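Local coordinates for macrodomain protein (Streptomyces coelicolor, PDB 5E3B), which probably acts as a macrodomain hydrolase that removes ADP-ribose from modified thymidine in DNA, at residues R62-P67 / P95-A100. Numbering follows the deposited sequence.
Sequences RRWPQP and PYVWVA
Trp64 and Pro67 pack on Val97 and Val99, joining the junction of helices 56-63 and 66-76 to one face of the mixed sheet of the macrodomain fold. The strand is 97-105, which lies between parallel strand 40-47 and antiparallel strand 88-94. No hydrogen bond crosses the contact; it is apolar. Arg63 lays its CG over the centre of one face of the Trp64 ring, 3.7 Å above the plane. Its guanidinium group turns to Asp30 in a salt bridge. Trp64 follows, with CG anti to its own carbonyl carbon (chi1 -52°), and the six-membered part of the indole reaches the strand. Its CH2 lies 4.3 Å from Val97 CG1, and its CZ3 lies 3.8 Å from Val99 CG2. Both methyls meet the ring obliquely. The indole NE1 is hydrogen-bonded to Glu94 OE2 at the end of strand 88-94, which helps fix the ring's rotation. Pro67, in helix 66-76, crosses Val99 at about a right angle. Its carbonyl oxygen accepts a hydrogen bond from Asn101 ND2, a polar link to strand 97-105 beside the apolar packing. Val99 CG2 is shared between Trp64 and the proline ring, with Pro67 CG 3.9 Å from Val99 CG2.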
ATOM      1  N   ARG A  62       4.491  14.436   0.569  1.00 13.94           N
ATOM      2  CA  ARG A  62       4.196  15.636  -0.233  1.00 15.64           C
ATOM      3  C   ARG A  62       2.796  15.996  -0.335  1.00 15.20           C
ATOM      4  O   ARG A  62       2.539  17.211  -0.600  1.00 20.49           O
ATOM      5  CB  ARG A  62       4.847  15.622  -1.583  1.00 17.38           C
ATOM      6  CG  ARG A  62       6.351  15.831  -1.486  1.00 19.24           C
ATOM      7  CD  ARG A  62       6.964  15.971  -2.871  1.00 20.87           C
ATOM      8  NE  ARG A  62       7.067  14.703  -3.630  1.00 24.82           N
ATOM      9  CZ  ARG A  62       8.093  13.829  -3.552  1.00 25.93           C
ATOM     10  NH1 ARG A  62       9.144  14.026  -2.745  1.00 29.91           N
ATOM     11  NH2 ARG A  62       8.071  12.741  -4.278  1.00 24.58           N
ATOM     12  N   ARG A  63       1.858  15.094  -0.059  1.00 13.51           N
ATOM     13  CA  ARG A  63       0.471  15.438  -0.104  1.00 14.17           C
ATOM     14  C   ARG A  63      -0.266  15.550   1.251  1.00 13.68           C
ATOM     15  O   ARG A  63      -1.168  16.401   1.425  1.00 13.86           O
ATOM     16  CB  ARG A  63      -0.296  14.426  -0.933  1.00 14.69           C
ATOM     17  CG  ARG A  63      -1.594  14.888  -1.476  1.00 15.65           C
ATOM     18  CD  ARG A  63      -2.170  13.991  -2.565  1.00 19.37           C
ATOM     19  NE  ARG A  63      -1.494  14.105  -3.858  1.00 17.90           N
ATOM     20  CZ  ARG A  63      -1.587  15.065  -4.754  1.00 20.69           C
ATOM     21  NH1 ARG A  63      -2.304  16.160  -4.567  1.00 22.46           N
ATOM     22  NH2 ARG A  63      -0.821  14.946  -5.838  1.00 24.43           N
ATOM     23  N   TRP A  64       0.147  14.702   2.194  1.00 13.30           N
ATOM     24  CA  TRP A  64      -0.544  14.637   3.520  1.00 13.28           C
ATOM     25  C   TRP A  64       0.464  14.284   4.530  1.00 13.94           C
ATOM     26  O   TRP A  64       1.332  13.428   4.318  1.00 12.24           O
ATOM     27  CB  TRP A  64      -1.590  13.572   3.588  1.00 13.42           C
ATOM     28  CG  TRP A  64      -2.647  13.540   2.506  1.00 13.38           C
ATOM     29  CD1 TRP A  64      -3.723  14.398   2.318  1.00 14.46           C
ATOM     30  CD2 TRP A  64      -2.724  12.585   1.457  1.00 13.41           C
ATOM     31  NE1 TRP A  64      -4.440  14.010   1.233  1.00 15.49           N
ATOM     32  CE2 TRP A  64      -3.864  12.884   0.701  1.00 13.34           C
ATOM     33  CE3 TRP A  64      -1.945  11.462   1.101  1.00 13.17           C
ATOM     34  CZ2 TRP A  64      -4.260  12.126  -0.412  1.00 14.91           C
ATOM     35  CZ3 TRP A  64      -2.335  10.723  -0.035  1.00 13.48           C
ATOM     36  CH2 TRP A  64      -3.453  11.034  -0.731  1.00 13.50           C
ATOM     37  N   PRO A  65       0.351  14.864   5.762  1.00 15.52           N
ATOM     38  CA  PRO A  65       1.268  14.562   6.841  1.00 15.50           C
ATOM     39  C   PRO A  65       0.877  13.275   7.687  1.00 11.33           C
ATOM     40  O   PRO A  65       1.739  12.661   8.332  1.00 15.11           O
ATOM     41  CB  PRO A  65       1.106  15.862   7.709  1.00 17.62           C
ATOM     42  CG  PRO A  65      -0.293  16.241   7.489  1.00 16.75           C
ATOM     43  CD  PRO A  65      -0.547  16.021   6.071  1.00 17.54           C
ATOM     44  N   GLN A  66      -0.387  12.931   7.634  1.00 13.15           N
ATOM     45  CA  GLN A  66      -0.938  11.884   8.523  1.00 13.08           C
ATOM     46  C   GLN A  66      -0.292  10.499   8.342  1.00 12.67           C
ATOM     47  O   GLN A  66      -0.009   9.812   9.326  1.00 12.30           O
ATOM     48  CB  GLN A  66      -2.425  11.759   8.552  1.00 15.24           C
ATOM     49  CG  GLN A  66      -3.141  12.985   9.088  1.00 18.33           C
ATOM     50  CD  GLN A  66      -3.408  14.010   7.971  1.00 23.51           C
ATOM     51  OE1 GLN A  66      -2.965  13.876   6.851  1.00 18.51           O
ATOM     52  NE2 GLN A  66      -4.087  15.124   8.349  1.00 31.50           N
ATOM     53  N   PRO A  67      -0.136  10.005   7.091  1.00 10.86           N
ATOM     54  CA  PRO A  67       0.409   8.669   6.967  1.00  9.97           C
ATOM     55  C   PRO A  67       1.785   8.453   7.559  1.00 11.08           C
ATOM     56  O   PRO A  67       2.027   7.467   8.251  1.00  9.33           O
ATOM     57  CB  PRO A  67       0.341   8.398   5.453  1.00  9.47           C
ATOM     58  CG  PRO A  67      -0.735   9.273   4.992  1.00 10.85           C
ATOM     59  CD  PRO A  67      -0.570  10.535   5.803  1.00 10.28           C
ATOM     60  N   PRO A  95     -11.972  13.089   2.986  1.00 12.89           N
ATOM     61  CA  PRO A  95     -13.258  12.495   3.326  1.00 13.45           C
ATOM     62  C   PRO A  95     -13.454  11.044   2.860  1.00 13.20           C
ATOM     63  O   PRO A  95     -13.977  10.242   3.634  1.00 14.92           O
ATOM     64  CB  PRO A  95     -14.278  13.447   2.614  1.00 14.64           C
ATOM     65  CG  PRO A  95     -13.597  14.695   2.679  1.00 16.17           C
ATOM     66  CD  PRO A  95     -12.110  14.445   2.444  1.00 15.21           C
ATOM     67  N   TYR A  96     -13.012  10.745   1.607  1.00 13.20           N
ATOM     68  CA  TYR A  96     -13.170   9.390   1.078  1.00 14.69           C
ATOM     69  C   TYR A  96     -11.855   8.922   0.496  1.00 15.18           C
ATOM     70  O   TYR A  96     -11.887   8.142  -0.477  1.00 14.89           O
ATOM     71  CB  TYR A  96     -14.275   9.395   0.063  1.00 17.22           C
ATOM     72  CG  TYR A  96     -15.596   9.885   0.714  1.00 18.84           C
ATOM     73  CD1 TYR A  96     -16.236   9.066   1.611  1.00 20.00           C
ATOM     74  CD2 TYR A  96     -16.109  11.158   0.420  1.00 25.75           C
ATOM     75  CE1 TYR A  96     -17.377   9.472   2.305  1.00 21.81           C
ATOM     76  CE2 TYR A  96     -17.310  11.597   1.040  1.00 24.38           C
ATOM     77  CZ  TYR A  96     -17.925  10.738   1.976  1.00 26.90           C
ATOM     78  OH  TYR A  96     -19.092  11.093   2.635  1.00 27.87           O
ATOM     79  N   VAL A  97     -10.751   9.251   1.150  1.00 13.01           N
ATOM     80  CA  VAL A  97      -9.453   8.713   0.730  1.00 11.67           C
ATOM     81  C   VAL A  97      -8.700   8.171   2.003  1.00 12.21           C
ATOM     82  O   VAL A  97      -8.580   8.899   3.053  1.00 11.09           O
ATOM     83  CB  VAL A  97      -8.566   9.699  -0.051  1.00 12.06           C
ATOM     84  CG1 VAL A  97      -7.250   9.029  -0.445  1.00 12.55           C
ATOM     85  CG2 VAL A  97      -9.313  10.275  -1.307  1.00 14.32           C
ATOM     86  N   TRP A  98      -8.107   6.971   1.874  1.00 11.26           N
ATOM     87  CA  TRP A  98      -7.331   6.334   2.880  1.00 12.02           C
ATOM     88  C   TRP A  98      -5.980   5.930   2.251  1.00 10.89           C
ATOM     89  O   TRP A  98      -5.915   5.663   1.081  1.00 11.25           O
ATOM     90  CB  TRP A  98      -7.976   5.047   3.369  1.00 14.00           C
ATOM     91  CG  TRP A  98      -8.914   5.206   4.583  1.00 16.77           C
ATOM     92  CD1 TRP A  98      -8.581   5.002   5.890  1.00 18.14           C
ATOM     93  CD2 TRP A  98     -10.220   5.641   4.587  1.00 18.41           C
ATOM     94  NE1 TRP A  98      -9.602   5.262   6.721  1.00 17.09           N
ATOM     95  CE2 TRP A  98     -10.647   5.651   5.929  1.00 18.81           C
ATOM     96  CE3 TRP A  98     -11.097   5.995   3.583  1.00 17.17           C
ATOM     97  CZ2 TRP A  98     -11.941   6.030   6.330  1.00 17.69           C
ATOM     98  CZ3 TRP A  98     -12.326   6.388   3.938  1.00 18.89           C
ATOM     99  CH2 TRP A  98     -12.757   6.413   5.333  1.00 21.16           C
ATOM    100  N   VAL A  99      -4.962   5.990   3.060  1.00  9.61           N
ATOM    101  CA  VAL A  99      -3.628   5.373   2.765  1.00  9.25           C
ATOM    102  C   VAL A  99      -3.443   4.131   3.609  1.00 10.69           C
ATOM    103  O   VAL A  99      -3.593   4.170   4.856  1.00 10.92           O
ATOM    104  CB  VAL A  99      -2.506   6.392   2.984  1.00 10.27           C
ATOM    105  CG1 VAL A  99      -1.154   5.782   2.759  1.00 11.08           C
ATOM    106  CG2 VAL A  99      -2.737   7.580   2.049  1.00 10.22           C
ATOM    107  N   ALA A 100      -3.006   3.031   2.967  1.00  9.39           N
ATOM    108  CA  ALA A 100      -2.749   1.789   3.640  1.00 10.45           C
ATOM    109  C   ALA A 100      -1.245   1.590   3.654  1.00 10.11           C
ATOM    110  O   ALA A 100      -0.607   1.351   2.619  1.00  9.95           O
ATOM    111  CB  ALA A 100      -3.401   0.576   2.880  1.00 10.47           C
TER